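Local structure of laminin subunit ALPHA-1 (Mus musculus, 2JD4) at residues Ser206-Leu211 against Gly328-Ile333; Asn234-Gly239 against Leu338-Ser343; Gly90-Ser95 against Val129-Lys134. The protein contributes the alpha chain of the basement-membrane protein laminin-111, and its LG4-5 domain pair probably anchors it at cell surfaces. The protein carries 4 engineered substitutions. One frame throughout, in Å; residues are numbered along the deposited sequence.

Contact 1 (Ser206-Leu211 against Gly328-Ile333)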
ATOM      1  N   SER A 206      14.590  -9.002   6.039  1.00 26.49           N
ATOM      2  CA  SER A 206      15.207 -10.036   5.218  1.00 26.10           C
ATOM      3  C   SER A 206      15.347  -9.712   3.734  1.00 25.49           C
ATOM      4  O   SER A 206      16.150 -10.342   3.043  1.00 25.05           O
ATOM      5  CB  SER A 206      14.411 -11.335   5.341  1.00 26.29           C
ATOM      6  OG  SER A 206      13.131 -11.193   4.731  1.00 27.02           O
ATOM      7  N   GLY A 207      14.577  -8.747   3.236  1.00 22.07           N
ATOM      8  CA  GLY A 207      14.650  -8.451   1.816  1.00 20.73           C
ATOM      9  C   GLY A 207      14.590  -7.007   1.349  1.00 20.16           C
ATOM     10  O   GLY A 207      15.337  -6.161   1.832  1.00 18.21           O
ATOM     11  N   TYR A 208      13.685  -6.730   0.409  1.00 18.45           N
ATOM     12  CA  TYR A 208      13.558  -5.391  -0.171  1.00 18.07           C
ATOM     13  C   TYR A 208      12.347  -5.306  -1.098  1.00 18.05           C
ATOM     14  O   TYR A 208      11.661  -6.300  -1.346  1.00 20.87           O
ATOM     15  CB  TYR A 208      14.805  -5.100  -1.011  1.00 19.54           C
ATOM     16  CG  TYR A 208      14.967  -6.126  -2.110  1.00 17.87           C
ATOM     17  CD1 TYR A 208      14.360  -5.948  -3.350  1.00 19.90           C
ATOM     18  CD2 TYR A 208      15.617  -7.333  -1.867  1.00 21.04           C
ATOM     19  CE1 TYR A 208      14.384  -6.947  -4.315  1.00 22.71           C
ATOM     20  CE2 TYR A 208      15.648  -8.340  -2.826  1.00 21.37           C
ATOM     21  CZ  TYR A 208      15.026  -8.144  -4.041  1.00 19.99           C
ATOM     22  OH  TYR A 208      15.009  -9.158  -4.973  1.00 21.82           O
ATOM     23  N   ALA A 209      12.107  -4.108  -1.620  1.00 18.60           N
ATOM     24  CA  ALA A 209      11.030  -3.880  -2.577  1.00 19.09           C
ATOM     25  C   ALA A 209      11.653  -3.055  -3.699  1.00 18.03           C
ATOM     26  O   ALA A 209      12.341  -2.072  -3.426  1.00 19.26           O
ATOM     27  CB  ALA A 209       9.893  -3.115  -1.933  1.00 20.16           C
ATOM     28  N   ALA A 210      11.440  -3.468  -4.948  1.00 16.75           N
ATOM     29  CA  ALA A 210      11.989  -2.744  -6.104  1.00 18.79           C
ATOM     30  C   ALA A 210      10.860  -2.153  -6.955  1.00 18.20           C
ATOM     31  O   ALA A 210       9.929  -2.862  -7.348  1.00 20.03           O
ATOM     32  CB  ALA A 210      12.861  -3.676  -6.951  1.00 15.35           C
ATOM     33  N   LEU A 211      10.957  -0.856  -7.235  1.00 16.21           N
ATOM     34  CA  LEU A 211       9.947  -0.124  -8.009  1.00 20.65           C
ATOM     35  C   LEU A 211      10.490   0.560  -9.279  1.00 21.71           C
ATOM     36  O   LEU A 211      11.677   0.876  -9.374  1.00 19.71           O
ATOM     37  CB  LEU A 211       9.307   0.952  -7.121  1.00 23.35           C
ATOM     38  CG  LEU A 211       8.299   0.580  -6.023  1.00 29.70           C
ATOM     39  CD1 LEU A 211       8.775  -0.604  -5.218  1.00 31.88           C
ATOM     40  CD2 LEU A 211       8.088   1.791  -5.127  1.00 31.45           C
ATOM     41  N   GLY A 328      16.366  -2.153   1.134  1.00 15.76           N
ATOM     42  CA  GLY A 328      17.479  -3.076   0.937  1.00 16.52           C
ATOM     43  C   GLY A 328      17.709  -3.379  -0.534  1.00 17.69           C
ATOM     44  O   GLY A 328      17.157  -2.699  -1.399  1.00 18.82           O
ATOM     45  N   TYR A 329      18.517  -4.393  -0.828  1.00 17.02           N
ATOM     46  CA  TYR A 329      18.799  -4.769  -2.211  1.00 16.70           C
ATOM     47  C   TYR A 329      19.602  -6.065  -2.281  1.00 19.13           C
ATOM     48  O   TYR A 329      20.425  -6.341  -1.402  1.00 15.27           O
ATOM     49  CB  TYR A 329      19.553  -3.633  -2.931  1.00 17.11           C
ATOM     50  CG  TYR A 329      20.882  -3.239  -2.315  1.00 17.97           C
ATOM     51  CD1 TYR A 329      22.085  -3.685  -2.864  1.00 19.43           C
ATOM     52  CD2 TYR A 329      20.938  -2.418  -1.192  1.00 16.35           C
ATOM     53  CE1 TYR A 329      23.312  -3.322  -2.308  1.00 16.97           C
ATOM     54  CE2 TYR A 329      22.162  -2.046  -0.626  1.00 20.10           C
ATOM     55  CZ  TYR A 329      23.342  -2.502  -1.188  1.00 18.98           C
ATOM     56  OH  TYR A 329      24.553  -2.141  -0.631  1.00 18.84           O
ATOM     57  N   PRO A 330      19.369  -6.881  -3.329  1.00 19.81           N
ATOM     58  CA  PRO A 330      20.079  -8.153  -3.499  1.00 22.59           C
ATOM     59  C   PRO A 330      21.540  -7.946  -3.895  1.00 21.47           C
ATOM     60  O   PRO A 330      21.887  -6.917  -4.474  1.00 16.76           O
ATOM     61  CB  PRO A 330      19.257  -8.861  -4.572  1.00 22.21           C
ATOM     62  CG  PRO A 330      18.779  -7.734  -5.413  1.00 22.72           C
ATOM     63  CD  PRO A 330      18.370  -6.693  -4.396  1.00 21.11           C
ATOM     64  N   ALA A 331      22.380  -8.929  -3.573  1.00 24.32           N
ATOM     65  CA  ALA A 331      23.823  -8.883  -3.840  1.00 23.18           C
ATOM     66  C   ALA A 331      24.259  -8.617  -5.279  1.00 22.77           C
ATOM     67  O   ALA A 331      25.307  -8.005  -5.504  1.00 22.26           O
ATOM     68  CB  ALA A 331      24.474 -10.176  -3.348  1.00 23.22           C
ATOM     69  N   HIS A 332      23.475  -9.070  -6.254  1.00 20.63           N
ATOM     70  CA  HIS A 332      23.846  -8.864  -7.649  1.00 23.34           C
ATOM     71  C   HIS A 332      23.548  -7.454  -8.169  1.00 23.97           C
ATOM     72  O   HIS A 332      23.922  -7.112  -9.291  1.00 23.71           O
ATOM     73  CB  HIS A 332      23.157  -9.901  -8.545  1.00 25.79           C
ATOM     74  CG  HIS A 332      21.663  -9.810  -8.548  1.00 24.91           C
ATOM     75  ND1 HIS A 332      20.881 -10.329  -7.537  1.00 24.03           N
ATOM     76  CD2 HIS A 332      20.808  -9.254  -9.439  1.00 26.01           C
ATOM     77  CE1 HIS A 332      19.608 -10.099  -7.809  1.00 27.51           C
ATOM     78  NE2 HIS A 332      19.537  -9.448  -8.956  1.00 26.97           N
ATOM     79  N   ILE A 333      22.887  -6.638  -7.352  1.00 23.85           N
ATOM     80  CA  ILE A 333      22.548  -5.269  -7.746  1.00 20.71           C
ATOM     81  C   ILE A 333      23.510  -4.240  -7.162  1.00 21.45           C
ATOM     82  O   ILE A 333      23.698  -4.169  -5.946  1.00 20.15           O
ATOM     83  CB  ILE A 333      21.104  -4.914  -7.317  1.00 20.78           C
ATOM     84  CG1 ILE A 333      20.108  -5.788  -8.091  1.00 23.88           C
ATOM     85  CG2 ILE A 333      20.823  -3.440  -7.578  1.00 23.73           C
ATOM     86  CD1 ILE A 333      20.211  -5.645  -9.603  1.00 26.62           C
TER
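In the C-terminal laminin G domain, a beta sandwich, Tyr208 on strand 207-212 is met by Gly328 and Pro330 of the loop that follows strand 322-326. The contact centres on a CH-pi interaction: Pro330 CD lies over one face of the Tyr208 ring, 3.6 Å from its centroid and 15° off the ring normal. Proline suits this place because its CD, bonded to the backbone nitrogen, is a polarised methylene in a rigid ring. Tyr208 carries CG between its backbone N and carbonyl carbon (chi1 59°), which brings the ring across to the proline while its CB packs 3.4 Å from Gly328 O. That carbonyl oxygen is buried without a hydrogen-bonding partner in the model. There is no room for a side chain at Gly328: a CB would run into Gly207 O, and at its backbone angles would also press on the carbonyl oxygen of the residue before. From Pro330 to Ile333 the chain makes a type I turn, closed by Ile333 N bonding to Pro330 O. Tyr208 OH is hydrogen-bonded to Asp369. Strand 207-212 pairs antiparallel with strands 322-326 and 369-374, so the loop 328-333 folds back against a strand next to the one it leaves.

Contact 2 (Asn234-Gly239 against Leu338-Ser343)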
ATOM      1  N   ASN A 234      20.623  -0.388  12.240  1.00 25.99           N
ATOM      2  CA  ASN A 234      21.147  -0.379  10.878  1.00 24.93           C
ATOM      3  C   ASN A 234      20.122  -0.847   9.850  1.00 23.63           C
ATOM      4  O   ASN A 234      19.449  -1.854  10.048  1.00 20.42           O
ATOM      5  CB  ASN A 234      22.397  -1.261  10.783  1.00 24.51           C
ATOM      6  CG  ASN A 234      23.487  -0.830  11.742  1.00 25.39           C
ATOM      7  OD1 ASN A 234      23.560  -1.312  12.871  1.00 29.80           O
ATOM      8  ND2 ASN A 234      24.328   0.098  11.304  1.00 19.38           N
ATOM      9  N   GLY A 235      20.010  -0.111   8.748  1.00 20.77           N
ATOM     10  CA  GLY A 235      19.061  -0.500   7.726  1.00 20.63           C
ATOM     11  C   GLY A 235      19.022   0.439   6.543  1.00 16.38           C
ATOM     12  O   GLY A 235      18.970   1.659   6.706  1.00 19.27           O
ATOM     13  N   VAL A 236      19.062  -0.140   5.348  1.00 14.90           N
ATOM     14  CA  VAL A 236      19.003   0.631   4.119  1.00 17.10           C
ATOM     15  C   VAL A 236      17.567   1.101   3.912  1.00 16.82           C
ATOM     16  O   VAL A 236      16.630   0.340   4.118  1.00 16.87           O
ATOM     17  CB  VAL A 236      19.415  -0.229   2.904  1.00 18.77           C
ATOM     18  CG1 VAL A 236      19.176   0.552   1.616  1.00 18.56           C
ATOM     19  CG2 VAL A 236      20.885  -0.648   3.030  1.00 17.91           C
ATOM     20  N   LEU A 237      17.396   2.353   3.503  1.00 17.21           N
ATOM     21  CA  LEU A 237      16.060   2.890   3.262  1.00 17.47           C
ATOM     22  C   LEU A 237      15.752   2.984   1.768  1.00 19.40           C
ATOM     23  O   LEU A 237      14.724   2.480   1.307  1.00 16.27           O
ATOM     24  CB  LEU A 237      15.918   4.274   3.911  1.00 19.07           C
ATOM     25  CG  LEU A 237      15.928   4.300   5.448  1.00 21.43           C
ATOM     26  CD1 LEU A 237      16.030   5.742   5.949  1.00 16.63           C
ATOM     27  CD2 LEU A 237      14.650   3.635   5.976  1.00 19.73           C
ATOM     28  N   LEU A 238      16.647   3.613   1.008  1.00 16.43           N
ATOM     29  CA  LEU A 238      16.420   3.765  -0.419  1.00 17.64           C
ATOM     30  C   LEU A 238      17.700   3.944  -1.231  1.00 19.44           C
ATOM     31  O   LEU A 238      18.677   4.529  -0.756  1.00 20.80           O
ATOM     32  CB  LEU A 238      15.471   4.950  -0.654  1.00 15.60           C
ATOM     33  CG  LEU A 238      14.984   5.311  -2.061  1.00 21.71           C
ATOM     34  CD1 LEU A 238      13.601   5.954  -1.963  1.00 19.14           C
ATOM     35  CD2 LEU A 238      15.987   6.242  -2.750  1.00 21.97           C
ATOM     36  N   GLY A 239      17.678   3.419  -2.457  1.00 18.08           N
ATOM     37  CA  GLY A 239      18.814   3.529  -3.352  1.00 17.71           C
ATOM     38  C   GLY A 239      18.420   3.479  -4.820  1.00 18.73           C
ATOM     39  O   GLY A 239      17.564   2.684  -5.229  1.00 15.53           O
ATOM     40  N   LEU A 338      25.531   3.680  -1.511  1.00 19.69           N
ATOM     41  CA  LEU A 338      25.073   3.039  -0.282  1.00 21.32           C
ATOM     42  C   LEU A 338      26.268   2.287   0.300  1.00 21.63           C
ATOM     43  O   LEU A 338      26.887   1.479  -0.386  1.00 19.55           O
ATOM     44  CB  LEU A 338      23.924   2.052  -0.557  1.00 17.99           C
ATOM     45  CG  LEU A 338      22.524   2.658  -0.721  1.00 18.72           C
ATOM     46  CD1 LEU A 338      21.509   1.559  -1.030  1.00 18.02           C
ATOM     47  CD2 LEU A 338      22.134   3.395   0.564  1.00 17.63           C
ATOM     48  N   SER A 339      26.616   2.565   1.552  1.00 23.14           N
ATOM     49  CA  SER A 339      27.736   1.863   2.174  1.00 24.31           C
ATOM     50  C   SER A 339      27.253   0.568   2.828  1.00 25.04           C
ATOM     51  O   SER A 339      28.000  -0.414   2.931  1.00 26.41           O
ATOM     52  CB  SER A 339      28.426   2.754   3.220  1.00 25.27           C
ATOM     53  OG  SER A 339      27.557   3.091   4.288  1.00 23.06           O
ATOM     54  N   SER A 340      25.994   0.561   3.254  1.00 22.20           N
ATOM     55  CA  SER A 340      25.415  -0.606   3.904  1.00 25.15           C
ATOM     56  C   SER A 340      24.665  -1.519   2.947  1.00 24.58           C
ATOM     57  O   SER A 340      24.237  -1.102   1.869  1.00 24.28           O
ATOM     58  CB  SER A 340      24.460  -0.180   5.026  1.00 24.43           C
ATOM     59  OG  SER A 340      23.806  -1.317   5.574  1.00 26.30           O
ATOM     60  N   ARG A 341      24.490  -2.759   3.387  1.00 22.59           N
ATOM     61  CA  ARG A 341      23.810  -3.801   2.630  1.00 25.64           C
ATOM     62  C   ARG A 341      22.716  -4.443   3.503  1.00 24.49           C
ATOM     63  O   ARG A 341      22.000  -5.346   3.064  1.00 24.74           O
ATOM     64  CB  ARG A 341      24.858  -4.842   2.227  1.00 29.65           C
ATOM     65  CG  ARG A 341      24.439  -5.863   1.211  1.00 33.74           C
ATOM     66  CD  ARG A 341      25.636  -6.736   0.830  1.00 28.80           C
ATOM     67  NE  ARG A 341      26.660  -6.011   0.073  1.00 26.95           N
ATOM     68  CZ  ARG A 341      26.602  -5.772  -1.236  1.00 27.55           C
ATOM     69  NH1 ARG A 341      25.567  -6.193  -1.946  1.00 23.47           N
ATOM     70  NH2 ARG A 341      27.588  -5.127  -1.845  1.00 28.09           N
ATOM     71  N   ALA A 342      22.588  -3.961   4.738  1.00 22.60           N
ATOM     72  CA  ALA A 342      21.617  -4.492   5.695  1.00 22.70           C
ATOM     73  C   ALA A 342      20.172  -4.092   5.395  1.00 20.85           C
ATOM     74  O   ALA A 342      19.878  -2.912   5.244  1.00 20.64           O
ATOM     75  CB  ALA A 342      21.997  -4.040   7.106  1.00 24.63           C
ATOM     76  N   SER A 343      19.275  -5.075   5.319  1.00 17.41           N
ATOM     77  CA  SER A 343      17.859  -4.803   5.043  1.00 18.02           C
ATOM     78  C   SER A 343      17.177  -4.136   6.245  1.00 19.64           C
ATOM     79  O   SER A 343      17.390  -4.531   7.391  1.00 17.60           O
ATOM     80  CB  SER A 343      17.115  -6.104   4.698  1.00 16.36           C
ATOM     81  OG  SER A 343      17.512  -6.638   3.440  1.00 18.31           O
TER
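The bulged strand 235-241 of the C-terminal laminin G sandwich meets an ST turn in the loop 338-343, with Val236 and Ala342 at the crossing. Leu237 and Leu238 both face Leu250, forming a classic beta bulge in the strand. Just before the bulge, Val236 N donates to Ala342 O at 2.9 Å, the N-H pointing at an oxygen that presents itself almost end-on (C=O...N angle 171°). The same oxygen takes a CA-H...O contact from Gly235 CA at 3.6 Å.

Val236 divides its two methyls between separate partners. A chi1 of 173° carries CG1 away from the backbone N to Leu338 CD1, 3.7 Å off; CG2, beside the N, rests against Ala342 O at 3.3 Å and also meets Ser340 O. A beta-branched residue suits the place because its two methyls can pack against Leu338 and the 340-342 backbone at once.

Ser340 shapes the loop from within, its OG accepting from Ala342 N at 3.0 Å. With an alanine in place of Ser340, Ala342 N is likely to lose its acceptor and the turn to shift more easily, aiming Ala342 O less firmly at Val236 N. On the flank, Ser340 N and Ser339 OG are both bonded to the carboxylate of Glu251 on the adjoining strand 247-253. Leu338 packs at the other end of the segment: its CD1 lies 4.1 Å from Gly239 CA, where a CB on the glycine would clash with it, and its CD2 lies 3.9 Å from Leu238 O.

Contact 3 (Gly90-Ser95 against Val129-Lys134). Engineered in segment 129-134: Lys134 (natural residue Asn).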
ATOM      1  N   GLY A  90     -27.926   0.384 -18.600  1.00 31.94           N
ATOM      2  CA  GLY A  90     -27.708   1.623 -17.876  1.00 29.61           C
ATOM      3  C   GLY A  90     -27.095   1.381 -16.515  1.00 32.59           C
ATOM      4  O   GLY A  90     -27.322   0.335 -15.902  1.00 35.62           O
ATOM      5  N   ARG A  91     -26.324   2.349 -16.035  1.00 29.20           N
ATOM      6  CA  ARG A  91     -25.667   2.227 -14.742  1.00 28.63           C
ATOM      7  C   ARG A  91     -26.358   2.997 -13.614  1.00 27.50           C
ATOM      8  O   ARG A  91     -26.826   4.123 -13.800  1.00 27.86           O
ATOM      9  CB  ARG A  91     -24.209   2.692 -14.861  1.00 27.58           C
ATOM     10  CG  ARG A  91     -23.428   2.662 -13.554  1.00 30.29           C
ATOM     11  CD  ARG A  91     -21.927   2.590 -13.817  1.00 31.71           C
ATOM     12  NE  ARG A  91     -21.387   3.847 -14.296  1.00 30.80           N
ATOM     13  CZ  ARG A  91     -20.381   3.961 -15.158  1.00 26.12           C
ATOM     14  NH1 ARG A  91     -19.791   2.886 -15.653  1.00 24.40           N
ATOM     15  NH2 ARG A  91     -19.967   5.162 -15.528  1.00 27.65           N
ATOM     16  N   THR A  92     -26.430   2.369 -12.446  1.00 21.65           N
ATOM     17  CA  THR A  92     -27.011   2.996 -11.265  1.00 20.78           C
ATOM     18  C   THR A  92     -25.847   3.150 -10.285  1.00 24.53           C
ATOM     19  O   THR A  92     -25.053   2.226 -10.124  1.00 24.75           O
ATOM     20  CB  THR A  92     -28.106   2.106 -10.620  1.00 24.82           C
ATOM     21  OG1 THR A  92     -29.173   1.892 -11.550  1.00 25.87           O
ATOM     22  CG2 THR A  92     -28.664   2.770  -9.374  1.00 21.97           C
ATOM     23  N   LYS A  93     -25.729   4.307  -9.641  1.00 25.90           N
ATOM     24  CA  LYS A  93     -24.636   4.531  -8.699  1.00 29.51           C
ATOM     25  C   LYS A  93     -25.102   5.105  -7.371  1.00 28.99           C
ATOM     26  O   LYS A  93     -26.005   5.937  -7.328  1.00 28.81           O
ATOM     27  CB  LYS A  93     -23.591   5.461  -9.322  1.00 31.82           C
ATOM     28  CG  LYS A  93     -22.392   5.742  -8.431  1.00 38.17           C
ATOM     29  CD  LYS A  93     -21.272   6.414  -9.218  1.00 41.80           C
ATOM     30  CE  LYS A  93     -20.016   6.571  -8.371  1.00 42.90           C
ATOM     31  NZ  LYS A  93     -18.865   7.064  -9.176  1.00 44.99           N
ATOM     32  N   VAL A  94     -24.486   4.650  -6.284  1.00 27.06           N
ATOM     33  CA  VAL A  94     -24.817   5.129  -4.944  1.00 27.58           C
ATOM     34  C   VAL A  94     -23.516   5.444  -4.209  1.00 29.25           C
ATOM     35  O   VAL A  94     -22.529   4.720  -4.348  1.00 29.48           O
ATOM     36  CB  VAL A  94     -25.564   4.064  -4.110  1.00 25.48           C
ATOM     37  CG1 VAL A  94     -26.219   4.718  -2.907  1.00 27.27           C
ATOM     38  CG2 VAL A  94     -26.583   3.332  -4.968  1.00 27.24           C
ATOM     39  N   SER A  95     -23.517   6.520  -3.430  1.00 30.86           N
ATOM     40  CA  SER A  95     -22.339   6.912  -2.664  1.00 32.46           C
ATOM     41  C   SER A  95     -22.728   7.087  -1.205  1.00 33.84           C
ATOM     42  O   SER A  95     -23.902   7.266  -0.885  1.00 36.42           O
ATOM     43  CB  SER A  95     -21.756   8.226  -3.198  1.00 34.20           C
ATOM     44  OG  SER A  95     -21.272   8.075  -4.523  1.00 36.01           O
ATOM     45  N   VAL A 129     -31.744   5.175  -4.281  1.00 35.41           N
ATOM     46  CA  VAL A 129     -31.613   5.677  -5.637  1.00 36.42           C
ATOM     47  C   VAL A 129     -32.455   4.764  -6.519  1.00 36.39           C
ATOM     48  O   VAL A 129     -32.576   3.565  -6.245  1.00 34.82           O
ATOM     49  CB  VAL A 129     -30.146   5.644  -6.112  1.00 34.63           C
ATOM     50  CG1 VAL A 129     -30.067   6.040  -7.572  1.00 39.00           C
ATOM     51  CG2 VAL A 129     -29.308   6.592  -5.273  1.00 35.27           C
ATOM     52  N   THR A 130     -33.044   5.328  -7.568  1.00 32.98           N
ATOM     53  CA  THR A 130     -33.880   4.556  -8.476  1.00 33.15           C
ATOM     54  C   THR A 130     -33.057   3.847  -9.540  1.00 33.45           C
ATOM     55  O   THR A 130     -32.218   4.457 -10.199  1.00 36.47           O
ATOM     56  CB  THR A 130     -34.931   5.463  -9.165  1.00 34.74           C
ATOM     57  OG1 THR A 130     -35.869   5.922  -8.186  1.00 34.28           O
ATOM     58  CG2 THR A 130     -35.676   4.705 -10.260  1.00 35.05           C
ATOM     59  N   VAL A 131     -33.301   2.552  -9.702  1.00 31.32           N
ATOM     60  CA  VAL A 131     -32.583   1.766 -10.692  1.00 33.03           C
ATOM     61  C   VAL A 131     -32.757   2.393 -12.071  1.00 35.03           C
ATOM     62  O   VAL A 131     -33.876   2.712 -12.487  1.00 33.76           O
ATOM     63  CB  VAL A 131     -33.078   0.303 -10.703  1.00 31.55           C
ATOM     64  CG1 VAL A 131     -32.471  -0.457 -11.872  1.00 29.30           C
ATOM     65  CG2 VAL A 131     -32.689  -0.371  -9.392  1.00 30.93           C
ATOM     66  N   VAL A 132     -31.636   2.566 -12.765  1.00 31.57           N
ATOM     67  CA  VAL A 132     -31.606   3.171 -14.090  1.00 33.32           C
ATOM     68  C   VAL A 132     -31.679   2.133 -15.203  1.00 34.93           C
ATOM     69  O   VAL A 132     -31.104   1.050 -15.096  1.00 34.30           O
ATOM     70  CB  VAL A 132     -30.309   4.000 -14.275  1.00 34.87           C
ATOM     71  CG1 VAL A 132     -30.206   4.507 -15.702  1.00 33.58           C
ATOM     72  CG2 VAL A 132     -30.290   5.163 -13.290  1.00 32.77           C
ATOM     73  N   GLY A 133     -32.390   2.468 -16.275  1.00 32.48           N
ATOM     74  CA  GLY A 133     -32.494   1.544 -17.386  1.00 33.84           C
ATOM     75  C   GLY A 133     -33.763   0.720 -17.400  1.00 36.01           C
ATOM     76  O   GLY A 133     -34.502   0.660 -16.417  1.00 33.99           O
ATOM     77  N   LYS A 134     -33.995   0.069 -18.533  1.00 39.89           N
ATOM     78  CA  LYS A 134     -35.172  -0.762 -18.741  1.00 41.60           C
ATOM     79  C   LYS A 134     -34.929  -2.200 -18.301  1.00 42.72           C
ATOM     80  O   LYS A 134     -35.859  -2.879 -17.860  1.00 44.60           O
ATOM     81  CB  LYS A 134     -35.562  -0.739 -20.223  1.00 41.70           C
ATOM     82  CG  LYS A 134     -35.960   0.635 -20.761  1.00 43.53           C
ATOM     83  CD  LYS A 134     -34.860   1.679 -20.587  1.00 42.01           C
ATOM     84  CE  LYS A 134     -33.570   1.273 -21.286  1.00 40.03           C
ATOM     85  NZ  LYS A 134     -32.475   2.251 -21.027  1.00 40.89           N
TER
HETATM   86  O   HOH W   1     -29.072  -0.032 -13.665  1.00 26.61           O
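Thr92 turns its two branches to different parts of the segment 129-134: the hydroxyl to the backbone of Val132, the methyl to Val129. Thr92 OG1 lies beside its own backbone N (chi1 -61°) and accepts from Val132 N at 2.8 Å, the N-H pointing almost straight at the oxygen (174°). CG2 approaches Val129 CG1 at 4.0 Å, the two side chains lying alongside each other and running in opposite directions. A threonine thus supplies both a polar and an apolar tip from one short, branched side chain.

Val132 reaches back beside the threonine. Its CB sits 3.5 Å from Arg91 O, and both of its methyls pack around the same carbonyl oxygen. Farther along strand 91-95, the other methyl of Val129, CG2, faces Val94 CG2 at 4.3 Å.

These residues join the two sheets of the N-terminal laminin G sandwich: strand 91-95 is the outermost strand of one, and strand 124-130 pairs with strand 116-121 in the other. A bound magnesium ion lies about 10 Å from Gly90, and Val131 packs on Leu87, one of the residues of that metal site.

A water bridges the end of the contact, hydrogen-bonded to Gly90 O at 2.9 Å, to Val132 O at 2.7 Å and to Thr92 OG1, so the threonine oxygen serves both water and the Val132 amide. Gly90 has backbone angles that would jam a side chain against the preceding carbonyl oxygen, and a CB there would also press on Val132 CG1. Beyond Gly133, the engineered Lys134 curls so that NZ makes a weak hydrogen bond to Lys89 O.

From the N terminus, contact 3 comes first, closing a loop of 33 residues within the N-terminal laminin G domain and tying the edges of that sandwich together. Contacts 1 and 2 belong to the C-terminal domain, where each closes a long loop, with 116 and 98 residues between their segments; the two loops cross, 206-211, then 234-239, being met in the same order by 328-333 and 338-343. Their centres are 10 Å apart, and two probable hydrogen bonds join them, Tyr329 OH to Ser340 O and Gly207 O to Ser343 OG, each 2.7 Å. The loop 328-343 is thereby held to both strands that flank strand 322-326. Contact 3 lies on the opposite side of the chain's centre.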